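Local coordinates for protein Uly1 (Catenovulum maritimum, PDB 7DRQ) that probably cleaves ulvan, a polysaccharide of green algae, as a calcium-binding lyase of polysaccharide lyase family 24, at residues 256-261 and 279-284; 225-230 and 247-252. All coordinates share one frame; numbering follows the deposited sequence.

Contact 1 (256-261 and 279-284); sequences EIKNWS and RRFNLP. With CA (calcium ion), chain E.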
ATOM      1  N   GLU A 256       1.348 -14.084 -24.124  1.00 12.42           N
ATOM      2  CA  GLU A 256      -0.027 -14.071 -23.634  1.00 13.67           C
ATOM      3  C   GLU A 256      -0.981 -13.656 -24.756  1.00 15.20           C
ATOM      4  O   GLU A 256      -0.572 -13.082 -25.764  1.00 16.78           O
ATOM      5  CB  GLU A 256      -0.152 -13.123 -22.433  1.00 12.03           C
ATOM      6  CG  GLU A 256      -1.527 -13.122 -21.698  1.00 13.12           C
ATOM      7  CD  GLU A 256      -1.983 -14.501 -21.244  1.00 16.80           C
ATOM      8  OE1 GLU A 256      -2.405 -15.314 -22.098  1.00 15.57           O
ATOM      9  OE2 GLU A 256      -1.928 -14.774 -20.030  1.00 15.58           O
ATOM     10  N   ILE A 257      -2.274 -13.955 -24.571  1.00 15.74           N
ATOM     11  CA  ILE A 257      -3.236 -13.627 -25.621  1.00 15.06           C
ATOM     12  C   ILE A 257      -3.396 -12.120 -25.798  1.00 17.44           C
ATOM     13  O   ILE A 257      -3.815 -11.669 -26.871  1.00 16.13           O
ATOM     14  CB  ILE A 257      -4.606 -14.272 -25.351  1.00 18.04           C
ATOM     15  CG1 ILE A 257      -5.166 -13.803 -24.005  1.00 16.24           C
ATOM     16  CG2 ILE A 257      -4.508 -15.783 -25.401  1.00 17.83           C
ATOM     17  CD1 ILE A 257      -6.643 -14.089 -23.824  1.00 20.72           C
ATOM     18  N   LYS A 258      -3.028 -11.332 -24.790  1.00 12.86           N
ATOM     19  CA  LYS A 258      -3.331  -9.910 -24.728  1.00 13.62           C
ATOM     20  C   LYS A 258      -2.502  -9.317 -23.600  1.00 14.41           C
ATOM     21  O   LYS A 258      -2.077 -10.031 -22.689  1.00 13.72           O
ATOM     22  CB  LYS A 258      -4.833  -9.678 -24.478  1.00 15.82           C
ATOM     23  CG  LYS A 258      -5.315  -8.235 -24.470  1.00 22.37           C
ATOM     24  CD  LYS A 258      -6.721  -8.184 -23.924  1.00 13.17           C
ATOM     25  CE  LYS A 258      -7.348  -6.786 -23.987  1.00 19.21           C
ATOM     26  NZ  LYS A 258      -6.514  -5.727 -23.391  1.00 28.73           N
ATOM     27  N   ASN A 259      -2.274  -8.008 -23.669  1.00 13.71           N
ATOM     28  CA  ASN A 259      -1.715  -7.300 -22.525  1.00 12.82           C
ATOM     29  C   ASN A 259      -2.636  -7.448 -21.315  1.00 12.58           C
ATOM     30  O   ASN A 259      -3.839  -7.654 -21.449  1.00 12.47           O
ATOM     31  CB  ASN A 259      -1.543  -5.816 -22.848  1.00 13.92           C
ATOM     32  CG  ASN A 259      -0.455  -5.553 -23.877  1.00 11.57           C
ATOM     33  OD1 ASN A 259       0.344  -6.434 -24.217  1.00 12.32           O
ATOM     34  ND2 ASN A 259      -0.430  -4.329 -24.385  1.00 14.92           N
ATOM     35  N   TRP A 260      -2.060  -7.327 -20.114  1.00 10.80           N
ATOM     36  CA  TRP A 260      -2.867  -7.341 -18.896  1.00 11.40           C
ATOM     37  C   TRP A 260      -2.203  -6.445 -17.863  1.00  9.23           C
ATOM     38  O   TRP A 260      -1.091  -5.959 -18.064  1.00 11.23           O
ATOM     39  CB  TRP A 260      -3.061  -8.766 -18.352  1.00 11.45           C
ATOM     40  CG  TRP A 260      -1.795  -9.571 -18.115  1.00 11.91           C
ATOM     41  CD1 TRP A 260      -0.990 -10.150 -19.064  1.00 12.77           C
ATOM     42  CD2 TRP A 260      -1.204  -9.892 -16.845  1.00 12.89           C
ATOM     43  NE1 TRP A 260       0.058 -10.810 -18.460  1.00 13.26           N
ATOM     44  CE2 TRP A 260      -0.047 -10.661 -17.101  1.00 12.32           C
ATOM     45  CE3 TRP A 260      -1.538  -9.601 -15.521  1.00 13.36           C
ATOM     46  CZ2 TRP A 260       0.766 -11.152 -16.077  1.00 12.47           C
ATOM     47  CZ3 TRP A 260      -0.717 -10.083 -14.505  1.00 11.45           C
ATOM     48  CH2 TRP A 260       0.419 -10.842 -14.789  1.00 12.89           C
ATOM     49  N   SER A 261      -2.917  -6.201 -16.762  1.00 10.43           N
ATOM     50  CA  SER A 261      -2.426  -5.395 -15.652  1.00 10.13           C
ATOM     51  C   SER A 261      -2.628  -6.165 -14.352  1.00 10.70           C
ATOM     52  O   SER A 261      -3.472  -7.059 -14.259  1.00 13.61           O
ATOM     53  CB  SER A 261      -3.141  -4.039 -15.584  1.00 14.30           C
ATOM     54  OG  SER A 261      -2.436  -3.152 -14.725  1.00 22.12           O
ATOM     55  N   ARG A 279      -5.836 -10.215 -11.767  1.00  9.57           N
ATOM     56  CA  ARG A 279      -5.450  -9.765 -13.096  1.00 10.92           C
ATOM     57  C   ARG A 279      -6.586  -8.946 -13.699  1.00 12.49           C
ATOM     58  O   ARG A 279      -7.759  -9.258 -13.490  1.00 12.89           O
ATOM     59  CB  ARG A 279      -5.116 -10.972 -13.990  1.00 12.11           C
ATOM     60  CG  ARG A 279      -5.155 -10.672 -15.492  1.00 10.98           C
ATOM     61  CD  ARG A 279      -4.835 -11.917 -16.336  1.00 11.78           C
ATOM     62  NE  ARG A 279      -5.856 -12.950 -16.188  1.00 13.68           N
ATOM     63  CZ  ARG A 279      -5.674 -14.233 -16.510  1.00 15.94           C
ATOM     64  NH1 ARG A 279      -4.514 -14.618 -17.020  1.00 11.95           N
ATOM     65  NH2 ARG A 279      -6.666 -15.111 -16.369  1.00 10.97           N
ATOM     66  N   ARG A 280      -6.256  -7.875 -14.421  1.00 11.77           N
ATOM     67  CA  ARG A 280      -7.250  -7.193 -15.235  1.00 10.91           C
ATOM     68  C   ARG A 280      -6.860  -7.401 -16.687  1.00 11.94           C
ATOM     69  O   ARG A 280      -5.801  -6.937 -17.119  1.00 11.12           O
ATOM     70  CB  ARG A 280      -7.369  -5.696 -14.927  1.00 14.01           C
ATOM     71  CG  ARG A 280      -8.514  -5.045 -15.730  1.00 10.33           C
ATOM     72  CD  ARG A 280      -8.710  -3.556 -15.405  1.00 13.45           C
ATOM     73  NE  ARG A 280      -9.050  -3.322 -14.002  1.00 13.08           N
ATOM     74  CZ  ARG A 280      -9.321  -2.126 -13.486  1.00 16.17           C
ATOM     75  NH1 ARG A 280      -9.333  -1.052 -14.264  1.00 14.06           N
ATOM     76  NH2 ARG A 280      -9.595  -2.003 -12.189  1.00 15.49           N
ATOM     77  N   PHE A 281      -7.685  -8.058 -17.441  1.00 12.19           N
ATOM     78  CA  PHE A 281      -7.399  -8.328 -18.827  1.00 13.16           C
ATOM     79  C   PHE A 281      -8.050  -7.332 -19.788  1.00 13.98           C
ATOM     80  O   PHE A 281      -7.638  -7.231 -20.868  1.00 13.09           O
ATOM     81  CB  PHE A 281      -7.955  -9.711 -19.228  1.00 12.12           C
ATOM     82  CG  PHE A 281      -6.941 -10.751 -19.549  1.00 15.73           C
ATOM     83  CD1 PHE A 281      -5.873 -10.493 -20.323  1.00 15.97           C
ATOM     84  CD2 PHE A 281      -7.119 -12.051 -19.118  1.00 23.52           C
ATOM     85  CE1 PHE A 281      -4.959 -11.457 -20.613  1.00 16.73           C
ATOM     86  CE2 PHE A 281      -6.216 -13.040 -19.433  1.00 27.35           C
ATOM     87  CZ  PHE A 281      -5.121 -12.729 -20.195  1.00 26.80           C
ATOM     88  N   ASN A 282      -9.107  -6.683 -19.360  1.00 11.77           N
ATOM     89  CA  ASN A 282      -9.840  -5.762 -20.220  1.00 11.93           C
ATOM     90  C   ASN A 282     -10.324  -6.443 -21.487  1.00 13.90           C
ATOM     91  O   ASN A 282     -10.409  -5.818 -22.546  1.00 14.06           O
ATOM     92  CB  ASN A 282      -9.005  -4.536 -20.569  1.00 14.53           C
ATOM     93  CG  ASN A 282      -8.471  -3.837 -19.333  1.00 11.90           C
ATOM     94  OD1 ASN A 282      -9.216  -3.152 -18.622  1.00 13.79           O
ATOM     95  ND2 ASN A 282      -7.181  -4.012 -19.076  1.00 12.22           N
ATOM     96  N   LEU A 283     -10.621  -7.716 -21.397  1.00 14.27           N
ATOM     97  CA  LEU A 283     -11.363  -8.362 -22.469  1.00 12.46           C
ATOM     98  C   LEU A 283     -12.837  -7.994 -22.375  1.00 17.65           C
ATOM     99  O   LEU A 283     -13.369  -7.819 -21.275  1.00 13.70           O
ATOM    100  CB  LEU A 283     -11.234  -9.870 -22.372  1.00 10.29           C
ATOM    101  CG  LEU A 283      -9.859 -10.472 -22.586  1.00 11.30           C
ATOM    102  CD1 LEU A 283      -9.814 -11.839 -21.921  1.00 15.31           C
ATOM    103  CD2 LEU A 283      -9.595 -10.578 -24.083  1.00 15.71           C
ATOM    104  N   PRO A 284     -13.539  -7.897 -23.507  1.00 14.42           N
ATOM    105  CA  PRO A 284     -14.996  -7.734 -23.429  1.00 17.90           C
ATOM    106  C   PRO A 284     -15.616  -9.059 -23.021  1.00 19.07           C
ATOM    107  O   PRO A 284     -15.800  -9.953 -23.852  1.00 23.88           O
ATOM    108  CB  PRO A 284     -15.390  -7.313 -24.853  1.00 13.96           C
ATOM    109  CG  PRO A 284     -14.313  -7.886 -25.726  1.00 16.67           C
ATOM    110  CD  PRO A 284     -13.049  -7.963 -24.894  1.00 15.15           C
TER
HETATM  111 CA    CA E 603     -13.462  -7.448 -18.977  1.00 30.00          CA
HETATM  112  O   HOH W   1      -2.036 -13.281 -17.932  1.00 12.37           O
HETATM  113  O   HOH W   2      -2.717 -16.790 -18.252  1.00 16.19           O
HETATM  114  O   HOH W   3      -5.403  -5.239 -20.971  1.00 15.84           O
HETATM  115  O   HOH W   4     -11.797  -6.304 -17.480  1.00 14.50           O
HETATM  116  O   HOH W   5     -11.575  -9.034 -18.788  1.00 13.94           O
HETATM  117  O   HOH W   6     -15.770  -6.757 -19.799  1.00 16.29           O
HETATM  118  O   HOH W   7     -13.143  -5.296 -19.754  1.00 16.39           O

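Contact 2 (225-230 and 247-252); sequences DGRVVF and NVLGAG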
ATOM      1  N   ASP A 225      -1.991  -2.303 -19.264  1.00 11.95           N
ATOM      2  CA  ASP A 225      -0.655  -2.845 -19.522  1.00 14.35           C
ATOM      3  C   ASP A 225       0.180  -2.449 -18.302  1.00 12.21           C
ATOM      4  O   ASP A 225       0.751  -1.358 -18.265  1.00 12.74           O
ATOM      5  CB  ASP A 225      -0.069  -2.293 -20.811  1.00 13.15           C
ATOM      6  CG  ASP A 225       1.213  -2.994 -21.242  1.00 16.08           C
ATOM      7  OD1 ASP A 225       1.484  -4.125 -20.791  1.00 14.79           O
ATOM      8  OD2 ASP A 225       1.960  -2.404 -22.056  1.00 13.19           O
ATOM      9  N   GLY A 226       0.207  -3.322 -17.305  1.00 12.82           N
ATOM     10  CA  GLY A 226       0.816  -2.982 -16.028  1.00 13.62           C
ATOM     11  C   GLY A 226       1.630  -4.128 -15.464  1.00 12.41           C
ATOM     12  O   GLY A 226       1.314  -5.301 -15.662  1.00 12.63           O
ATOM     13  N   ARG A 227       2.682  -3.771 -14.726  1.00 12.17           N
ATOM     14  CA  ARG A 227       3.538  -4.762 -14.088  1.00 10.13           C
ATOM     15  C   ARG A 227       3.874  -4.305 -12.680  1.00 11.22           C
ATOM     16  O   ARG A 227       3.729  -3.130 -12.333  1.00 12.70           O
ATOM     17  CB  ARG A 227       4.841  -5.004 -14.873  1.00 12.54           C
ATOM     18  CG  ARG A 227       5.723  -3.775 -15.048  1.00 10.70           C
ATOM     19  CD  ARG A 227       7.103  -4.181 -15.584  1.00 11.34           C
ATOM     20  NE  ARG A 227       7.910  -3.018 -15.961  1.00 12.55           N
ATOM     21  CZ  ARG A 227       8.767  -3.002 -16.975  1.00 18.13           C
ATOM     22  NH1 ARG A 227       8.937  -4.085 -17.714  1.00 15.57           N
ATOM     23  NH2 ARG A 227       9.458  -1.903 -17.239  1.00 17.85           N
ATOM     24  N   VAL A 228       4.303  -5.261 -11.864  1.00 10.24           N
ATOM     25  CA  VAL A 228       4.941  -4.973 -10.585  1.00  8.19           C
ATOM     26  C   VAL A 228       6.446  -5.004 -10.798  1.00 10.79           C
ATOM     27  O   VAL A 228       6.976  -5.955 -11.395  1.00 13.02           O
ATOM     28  CB  VAL A 228       4.511  -5.979  -9.506  1.00 10.44           C
ATOM     29  CG1 VAL A 228       5.417  -5.858  -8.275  1.00 11.00           C
ATOM     30  CG2 VAL A 228       3.048  -5.710  -9.102  1.00  9.81           C
ATOM     31  N   VAL A 229       7.131  -3.951 -10.337  1.00 10.47           N
ATOM     32  CA  VAL A 229       8.588  -3.889 -10.348  1.00 12.64           C
ATOM     33  C   VAL A 229       9.053  -3.779  -8.906  1.00 12.90           C
ATOM     34  O   VAL A 229       8.352  -3.216  -8.060  1.00 11.23           O
ATOM     35  CB  VAL A 229       9.130  -2.711 -11.188  1.00 11.32           C
ATOM     36  CG1 VAL A 229       8.764  -2.885 -12.679  1.00 12.56           C
ATOM     37  CG2 VAL A 229       8.623  -1.375 -10.658  1.00 11.15           C
ATOM     38  N   PHE A 230      10.223  -4.345  -8.619  1.00 11.85           N
ATOM     39  CA  PHE A 230      10.740  -4.302  -7.257  1.00 13.55           C
ATOM     40  C   PHE A 230      12.258  -4.199  -7.281  1.00 13.40           C
ATOM     41  O   PHE A 230      12.915  -4.628  -8.233  1.00 13.25           O
ATOM     42  CB  PHE A 230      10.292  -5.521  -6.425  1.00 11.10           C
ATOM     43  CG  PHE A 230      10.820  -6.850  -6.925  1.00 14.97           C
ATOM     44  CD1 PHE A 230      10.281  -7.455  -8.058  1.00 12.31           C
ATOM     45  CD2 PHE A 230      11.826  -7.508  -6.236  1.00 13.12           C
ATOM     46  CE1 PHE A 230      10.756  -8.681  -8.503  1.00 14.45           C
ATOM     47  CE2 PHE A 230      12.313  -8.736  -6.665  1.00 14.07           C
ATOM     48  CZ  PHE A 230      11.779  -9.323  -7.809  1.00 15.64           C
ATOM     49  N   ASN A 247       6.433  -9.295 -13.557  1.00  9.63           N
ATOM     50  CA  ASN A 247       5.759  -9.683 -14.786  1.00  9.32           C
ATOM     51  C   ASN A 247       6.099  -8.667 -15.867  1.00 12.59           C
ATOM     52  O   ASN A 247       6.543  -7.547 -15.589  1.00 13.86           O
ATOM     53  CB  ASN A 247       4.226  -9.815 -14.586  1.00 12.76           C
ATOM     54  CG  ASN A 247       3.541  -8.482 -14.292  1.00 11.72           C
ATOM     55  OD1 ASN A 247       3.851  -7.811 -13.309  1.00 11.48           O
ATOM     56  ND2 ASN A 247       2.603  -8.103 -15.147  1.00 11.30           N
ATOM     57  N   VAL A 248       5.913  -9.071 -17.126  1.00 13.19           N
ATOM     58  CA  VAL A 248       6.317  -8.224 -18.241  1.00 13.48           C
ATOM     59  C   VAL A 248       5.288  -7.125 -18.484  1.00 12.41           C
ATOM     60  O   VAL A 248       4.128  -7.199 -18.067  1.00 13.55           O
ATOM     61  CB  VAL A 248       6.525  -9.059 -19.516  1.00 14.62           C
ATOM     62  CG1 VAL A 248       7.487 -10.216 -19.259  1.00 13.96           C
ATOM     63  CG2 VAL A 248       5.170  -9.574 -20.027  1.00 13.35           C
ATOM     64  N   LEU A 249       5.725  -6.093 -19.194  1.00 13.96           N
ATOM     65  CA  LEU A 249       4.799  -5.248 -19.929  1.00 14.32           C
ATOM     66  C   LEU A 249       4.700  -5.767 -21.355  1.00 12.07           C
ATOM     67  O   LEU A 249       5.582  -6.485 -21.843  1.00 15.94           O
ATOM     68  CB  LEU A 249       5.246  -3.786 -19.924  1.00 15.42           C
ATOM     69  CG  LEU A 249       5.220  -3.058 -18.576  1.00 14.59           C
ATOM     70  CD1 LEU A 249       5.969  -1.748 -18.658  1.00 13.38           C
ATOM     71  CD2 LEU A 249       3.782  -2.829 -18.100  1.00 12.40           C
ATOM     72  N   GLY A 250       3.597  -5.425 -22.013  1.00 14.38           N
ATOM     73  CA  GLY A 250       3.378  -5.892 -23.377  1.00 13.41           C
ATOM     74  C   GLY A 250       3.268  -7.398 -23.485  1.00 13.59           C
ATOM     75  O   GLY A 250       3.792  -7.993 -24.435  1.00 16.03           O
ATOM     76  N   ALA A 251       2.598  -8.036 -22.524  1.00 14.00           N
ATOM     77  CA  ALA A 251       2.481  -9.489 -22.539  1.00 11.18           C
ATOM     78  C   ALA A 251       1.792 -10.005 -23.798  1.00 12.59           C
ATOM     79  O   ALA A 251       2.000 -11.162 -24.166  1.00 14.67           O
ATOM     80  CB  ALA A 251       1.714  -9.977 -21.305  1.00 15.72           C
ATOM     81  N   GLY A 252       0.974  -9.180 -24.451  1.00 13.96           N
ATOM     82  CA  GLY A 252       0.261  -9.593 -25.652  1.00 16.15           C
ATOM     83  C   GLY A 252       1.143  -9.864 -26.853  1.00 22.09           C
ATOM     84  O   GLY A 252       0.651 -10.412 -27.848  1.00 18.02           O
TER
HETATM   85  O   HOH W   8       0.906  -6.838 -20.510  1.00 15.10           O

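Contact 1 (256-261 and 279-284)
Ser-261 and Arg-280 form an antiparallel hydrogen-bonded pair: Ser-261 N reaches Arg-280 O at 3.0 Å, and Arg-280 N reaches Ser-261 O at 2.9 Å. Beyond this pair neither chain is in the sheet: 256-260 lead in and 281-284 lead out. The Phe-281 ring packs between them. Its edge meets Glu-256 CG and Lys-258 O. Ile-257 CG1 and Trp-260 CB pack obliquely against it. A bend at chi3 (65°) sets the Arg-279 guanidinium beside this ring, one face under Phe-281 CE2. Arg-279 NH1 faces Glu-256 OE2 in a long salt bridge of 4.0 Å. Two waters link the same two atoms and lie in the guanidinium plane. The other arm, NH2, pairs with Asp-291. Arg-279 CG touches Trp-260 CE3 at 3.8 Å. Lys-258 runs extended past Leu-283, then turns at chi4 (-52°) to give Phe-281 O a weak bond from NZ. A water accepts from Lys-258 NZ and Asn-282 ND2 and lies close to Asn-259 O; ND2 also bonds Ser-223 O. Leu-283 O binds the calcium ion at 2.3 Å, with four waters, Asp-285 and Phe-287. The contact closes the open end of hairpin 261-269/272-280, where a calcium-binding loop of the beta-propeller-like BNR region begins.

Contact 2 (225-230 and 247-252)
The guanidinium of Arg-227 carries Leu-249 CD1 over the centre of one face, 3.5 Å from CZ. Its NH2 bonds Gln-220. The carboxamide of Asn-247 lies along the backbone of strand 225-234 and grips it at two points. Asn-247 ND2 donates to Gly-226 O at 3.1 Å, on a lone pair in the carbonyl plane. Asn-247 OD1 accepts from Val-228 N at 3.0 Å, also in its carbonyl plane. The two bonds span Arg-227 and fix the rotation of the amide. CG stands between the backbone N and the carbonyl carbon of Asn-247 (chi1 67°), which turns the amide toward the strand. A leucine here would probably leave Gly-226 O and Val-228 N without these partners and loosen the loop from the strand. Asn-247 O is buried against Arg-227 CB, 3.1 Å away, and has no polar partner in the model. Leu-249 sends its other methyl, CD2, onto Asp-225 O and Gly-226 CA. Asp-225 OD1 accepts from Gly-250 N at 2.8 Å with its syn lone pair, in a nearly straight bond (168°). A water lies between Asp-225 OD1 and Ala-251 N and accepts from the latter. Here side chains take over backbone pairing where the chain leaves strand 239-245, the last of a four-stranded antiparallel sheet, for the next sheet of the beta-propeller-like fold.

The two contacts share one connection, the loop between strands 239-245 and 261-269. Contact 2 holds its start against strand 225-234; contact 1 holds its end against the exit of strand 272-280. The loop thus spans two neighbouring sheets. The centres of the two contacts are about 11 Å apart. They meet directly: Asn-259 OD1 probably bonds Gly-252 N at 2.8 Å, and Glu-256 N probably bonds Ala-251 O. Trp-260 also joins them through backbone bonding to Gly-226. Both are partly buried, but contact 1 lies farther out, its centre about 23 Å from the chain centre against 18 Å. It combines aromatic packing, waters and calcium; contact 2 relies on an amide, a carboxylate, and a leucine packed on an arginine.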